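Local coordinates for protein histidine acid phosphatase (Bifidobacterium longum subsp. infantis, PDB 6RXD) that probably removes phosphate groups from inositol polyphosphates such as phytate, as a histidine acid phosphatase of the MINPP type, at residues A[199-202]-A[206-209]; A[183-188]-A[193-198]. All blocks are in the same frame, centred on the assembly; numbering follows the deposited sequence.

Contact 1: A[199-202]-A[206-209]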
loop_
_atom_site.group_PDB
_atom_site.type_symbol
_atom_site.label_atom_id
_atom_site.label_comp_id
_atom_site.label_asym_id
_atom_site.label_seq_id
_atom_site.Cartn_x
_atom_site.Cartn_y
_atom_site.Cartn_z
ATOM N N THR A 199 -12.948 13.235 -12.312
ATOM C CA THR A 199 -13.951 14.033 -11.619
ATOM C C THR A 199 -13.371 14.568 -10.309
ATOM O O THR A 199 -12.279 14.173 -9.904
ATOM C CB THR A 199 -15.237 13.232 -11.334
ATOM O OG1 THR A 199 -14.953 12.174 -10.411
ATOM C CG2 THR A 199 -15.790 12.634 -12.622
ATOM N N SER A 200 -14.093 15.477 -9.660
ATOM C CA SER A 200 -13.661 15.993 -8.364
ATOM C C SER A 200 -14.792 15.959 -7.348
ATOM O O SER A 200 -15.966 16.052 -7.709
ATOM C CB SER A 200 -13.122 17.417 -8.496
ATOM O OG SER A 200 -11.925 17.433 -9.249
ATOM N N LYS A 201 -14.432 15.816 -6.076
ATOM C CA LYS A 201 -15.416 15.879 -5.007
ATOM C C LYS A 201 -16.089 17.248 -5.018
ATOM O O LYS A 201 -15.474 18.245 -5.406
ATOM C CB LYS A 201 -14.763 15.564 -3.661
ATOM C CG LYS A 201 -14.206 14.141 -3.610
ATOM C CD LYS A 201 -13.455 13.869 -2.329
ATOM C CE LYS A 201 -13.027 12.398 -2.258
ATOM N NZ LYS A 201 -12.027 12.019 -3.309
ATOM N N VAL A 202 -17.360 17.283 -4.628
ATOM C CA VAL A 202 -18.194 18.477 -4.780
ATOM C C VAL A 202 -18.094 19.367 -3.552
ATOM O O VAL A 202 -18.357 18.909 -2.443
ATOM C CB VAL A 202 -19.663 18.075 -4.985
ATOM C CG1 VAL A 202 -20.573 19.302 -4.974
ATOM C CG2 VAL A 202 -19.812 17.311 -6.286
ATOM N N LYS A 206 -19.395 16.494 2.585
ATOM C CA LYS A 206 -18.466 15.990 3.584
ATOM C C LYS A 206 -17.179 15.489 2.937
ATOM O O LYS A 206 -16.085 15.774 3.420
ATOM C CB LYS A 206 -19.117 14.879 4.405
ATOM C CG LYS A 206 -18.220 14.330 5.485
ATOM C CD LYS A 206 -19.027 13.888 6.687
ATOM C CE LYS A 206 -18.115 13.598 7.854
ATOM N NZ LYS A 206 -17.099 14.677 8.019
ATOM N N ALA A 207 -17.310 14.755 1.837
ATOM C CA ALA A 207 -16.133 14.184 1.185
ATOM C C ALA A 207 -15.144 15.274 0.769
ATOM O O ALA A 207 -13.934 15.127 0.950
ATOM C CB ALA A 207 -16.531 13.330 -0.009
ATOM N N TYR A 208 -15.659 16.377 0.231
ATOM C CA TYR A 208 -14.793 17.469 -0.194
ATOM C C TYR A 208 -14.019 18.059 0.980
ATOM O O TYR A 208 -12.808 18.267 0.888
ATOM C CB TYR A 208 -15.614 18.563 -0.881
ATOM C CG TYR A 208 -14.781 19.754 -1.313
ATOM C CD1 TYR A 208 -14.189 19.789 -2.566
ATOM C CD2 TYR A 208 -14.588 20.837 -0.469
ATOM C CE1 TYR A 208 -13.426 20.872 -2.970
ATOM C CE2 TYR A 208 -13.820 21.927 -0.864
ATOM C CZ TYR A 208 -13.250 21.937 -2.114
ATOM O OH TYR A 208 -12.491 23.021 -2.508
ATOM N N ASP A 209 -14.720 18.341 2.079
ATOM C CA ASP A 209 -14.089 18.980 3.227
ATOM C C ASP A 209 -13.036 18.078 3.857
ATOM O O ASP A 209 -11.974 18.541 4.264
ATOM C CB ASP A 209 -15.134 19.387 4.269
ATOM C CG ASP A 209 -15.846 20.686 3.902
ATOM O OD1 ASP A 209 -15.254 21.513 3.172
ATOM O OD2 ASP A 209 -17.000 20.875 4.339
#
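Lys201 and Val202 pack against Ala207 and Tyr208 where a loop turns into the first turn of helix 206-220, a loop-to-helix junction within the histidine phosphatase domain. No hydrogen bond joins the two segments, so van der Waals contact carries the meeting. The CB of Lys201 points at the helix and lies 4.0 Å from the CA of Tyr208. Further out, Lys201 CD rests 3.5 Å from Ala207 O and 3.9 Å from Ala207 CB. The chain stays extended to CE and bends only at the last torsion (chi4 66°). Its NZ is thereby carried off the helix to a cluster of oxygens: Asn195 OD1 and the carbonyls of Tyr189 and Lys192. These hydrogen bonds satisfy the buried ammonium group. The carbonyl O of Lys201 approaches the Tyr208 ring obliquely, 3.5 Å from CD1. Cut back to an alanine, Tyr208 would probably leave a gap beside this carbonyl and lose the ring's contact with Val193. Val202 turns its own side chain away from the helix and meets it through the backbone, with its carbonyl O 3.2 Å from the CB of Tyr208.

Contact 2: A[183-188]-A[193-198]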
loop_
_atom_site.group_PDB
_atom_site.type_symbol
_atom_site.label_atom_id
_atom_site.label_comp_id
_atom_site.label_asym_id
_atom_site.label_seq_id
_atom_site.Cartn_x
_atom_site.Cartn_y
_atom_site.Cartn_z
ATOM N N LYS A 183 -16.889 2.582 -9.007
ATOM C CA LYS A 183 -15.979 3.612 -8.519
ATOM C C LYS A 183 -16.532 4.234 -7.237
ATOM O O LYS A 183 -17.693 4.663 -7.192
ATOM C CB LYS A 183 -15.757 4.673 -9.604
ATOM C CG LYS A 183 -14.954 4.155 -10.791
ATOM C CD LYS A 183 -14.624 5.266 -11.791
ATOM C CE LYS A 183 -15.864 5.753 -12.531
ATOM N NZ LYS A 183 -15.478 6.644 -13.671
ATOM N N ASN A 184 -15.719 4.243 -6.183
ATOM C CA ASN A 184 -16.125 4.851 -4.915
ATOM C C ASN A 184 -14.982 5.647 -4.296
ATOM O O ASN A 184 -14.384 5.226 -3.304
ATOM C CB ASN A 184 -16.607 3.778 -3.928
ATOM C CG ASN A 184 -17.436 4.354 -2.799
ATOM O OD1 ASN A 184 -17.398 5.561 -2.534
ATOM N ND2 ASN A 184 -18.186 3.495 -2.122
ATOM N N PRO A 185 -14.683 6.818 -4.867
ATOM C CA PRO A 185 -13.522 7.557 -4.366
ATOM C C PRO A 185 -13.786 8.252 -3.026
ATOM O O PRO A 185 -12.831 8.752 -2.429
ATOM C CB PRO A 185 -13.268 8.586 -5.478
ATOM C CG PRO A 185 -14.593 8.769 -6.131
ATOM C CD PRO A 185 -15.232 7.415 -6.097
ATOM N N ASP A 186 -15.032 8.281 -2.551
ATOM C CA ASP A 186 -15.298 8.851 -1.236
ATOM C C ASP A 186 -14.788 7.929 -0.143
ATOM O O ASP A 186 -14.394 8.378 0.929
ATOM C CB ASP A 186 -16.792 9.101 -1.022
ATOM C CG ASP A 186 -17.331 10.205 -1.908
ATOM O OD1 ASP A 186 -16.516 10.906 -2.540
ATOM O OD2 ASP A 186 -18.571 10.375 -1.954
ATOM N N THR A 187 -14.787 6.634 -0.417
ATOM C CA THR A 187 -14.292 5.693 0.590
ATOM C C THR A 187 -12.919 5.136 0.245
ATOM O O THR A 187 -12.247 4.593 1.112
ATOM C CB THR A 187 -15.249 4.510 0.803
ATOM O OG1 THR A 187 -15.323 3.741 -0.399
ATOM C CG2 THR A 187 -16.650 4.987 1.197
ATOM N N LEU A 188 -12.507 5.258 -1.014
ATOM C CA LEU A 188 -11.247 4.670 -1.443
ATOM C C LEU A 188 -10.248 5.680 -2.013
ATOM O O LEU A 188 -9.175 5.302 -2.482
ATOM C CB LEU A 188 -11.503 3.553 -2.460
ATOM C CG LEU A 188 -12.471 2.454 -1.987
ATOM C CD1 LEU A 188 -12.804 1.501 -3.133
ATOM C CD2 LEU A 188 -11.875 1.674 -0.819
ATOM N N VAL A 193 -9.095 15.824 -3.234
ATOM C CA VAL A 193 -10.301 16.361 -3.843
ATOM C C VAL A 193 -10.466 15.808 -5.253
ATOM O O VAL A 193 -11.575 15.471 -5.679
ATOM C CB VAL A 193 -10.277 17.903 -3.854
ATOM C CG1 VAL A 193 -11.358 18.467 -4.786
ATOM C CG2 VAL A 193 -10.457 18.442 -2.439
ATOM N N GLN A 194 -9.350 15.699 -5.968
ATOM C CA GLN A 194 -9.362 15.194 -7.334
ATOM C C GLN A 194 -9.434 13.672 -7.364
ATOM O O GLN A 194 -8.520 12.994 -6.888
ATOM C CB GLN A 194 -8.108 15.656 -8.086
ATOM C CG GLN A 194 -7.964 17.166 -8.209
ATOM C CD GLN A 194 -7.676 17.854 -6.887
ATOM O OE1 GLN A 194 -7.011 17.293 -6.010
ATOM N NE2 GLN A 194 -8.190 19.076 -6.732
ATOM N N ASN A 195 -10.517 13.144 -7.933
ATOM C CA ASN A 195 -10.699 11.706 -8.079
ATOM C C ASN A 195 -9.881 11.163 -9.239
ATOM O O ASN A 195 -9.620 11.883 -10.206
ATOM C CB ASN A 195 -12.184 11.383 -8.292
ATOM C CG ASN A 195 -13.036 11.791 -7.117
ATOM O OD1 ASN A 195 -12.596 11.713 -5.971
ATOM N ND2 ASN A 195 -14.266 12.229 -7.389
ATOM N N PRO A 196 -9.467 9.892 -9.155
ATOM C CA PRO A 196 -8.645 9.295 -10.219
ATOM C C PRO A 196 -9.309 9.303 -11.603
ATOM O O PRO A 196 -8.596 9.336 -12.606
ATOM C CB PRO A 196 -8.460 7.848 -9.751
ATOM C CG PRO A 196 -8.674 7.879 -8.273
ATOM C CD PRO A 196 -9.617 9.002 -7.986
ATOM N N ASP A 197 -10.637 9.266 -11.666
ATOM C CA ASP A 197 -11.341 9.202 -12.950
ATOM C C ASP A 197 -11.488 10.563 -13.637
ATOM O O ASP A 197 -12.155 10.681 -14.662
ATOM C CB ASP A 197 -12.716 8.525 -12.794
ATOM C CG ASP A 197 -13.747 9.417 -12.116
ATOM O OD1 ASP A 197 -13.379 10.477 -11.564
ATOM O OD2 ASP A 197 -14.945 9.048 -12.125
ATOM N N GLY A 198 -10.883 11.593 -13.059
ATOM C CA GLY A 198 -10.945 12.915 -13.653
ATOM C C GLY A 198 -12.043 13.806 -13.106
ATOM O O GLY A 198 -12.084 14.995 -13.417
HETATM O O HOH W 1 -16.714 12.364 -5.676
#
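Asn195 lays its side-chain amide against the ring of Pro185, and the two side chains cross at about a right angle. Asn195 OD1 comes within 3.2 Å of Pro185 CB, and its CG lies 3.5 Å from Pro185 CG. The amide is held from outside this pair as well. OD1 accepts a hydrogen bond from Lys201 NZ, and ND2 bonds to Thr199 OG1. Asn195 ND2 also donates to a water 3.0 Å away, which in turn makes a weak bond to Asp186 OD1. Both ends of the amide thus have partners that fix its rotation. Pro196 follows with a looser apolar contact, its CD 4.4 Å from Pro185 CB. Asp197 OD2 forms a salt bridge with Lys183 NZ and accepts its hydrogen bond, 2.9 Å long, on the anti lone pair. The lysine chain bends at chi3 (-70°), which brings CE and NZ alongside this oxygen. Asp197 OD1 is engaged by Thr199 OG1, so each carboxylate oxygen has a partner. Gly198 closes the turn, with its N bonded to Asn195 O at 3.1 Å. Its backbone angles call for glycine. This is a type I beta turn, Asn195 to Gly198, set beside the N-terminal end of a short helix that follows an edge strand.

The chain leaves strand 181-183, which pairs with strand 132-137 of the main mixed sheet, and enters helix 185-188. Contact 2 closes first, where the chain doubles back through residues 189-192 and passes the strand end and the short helix. Contact 1 closes next, over residues 203-205, as the chain enters helix 206-220. The two loops neither nest nor cross but follow in series, their centres about 9 Å apart. Lys201 joins them: Lys201 N lies 2.9 Å from Val193 O, a probable hydrogen bond, and the same lysine's ammonium group reaches back to the turn of contact 2. Ala207 CB also packs 3.5 Å from Asp186 OD1. Together they tie the sheet edge, through the connecting loop, to helix 206-220.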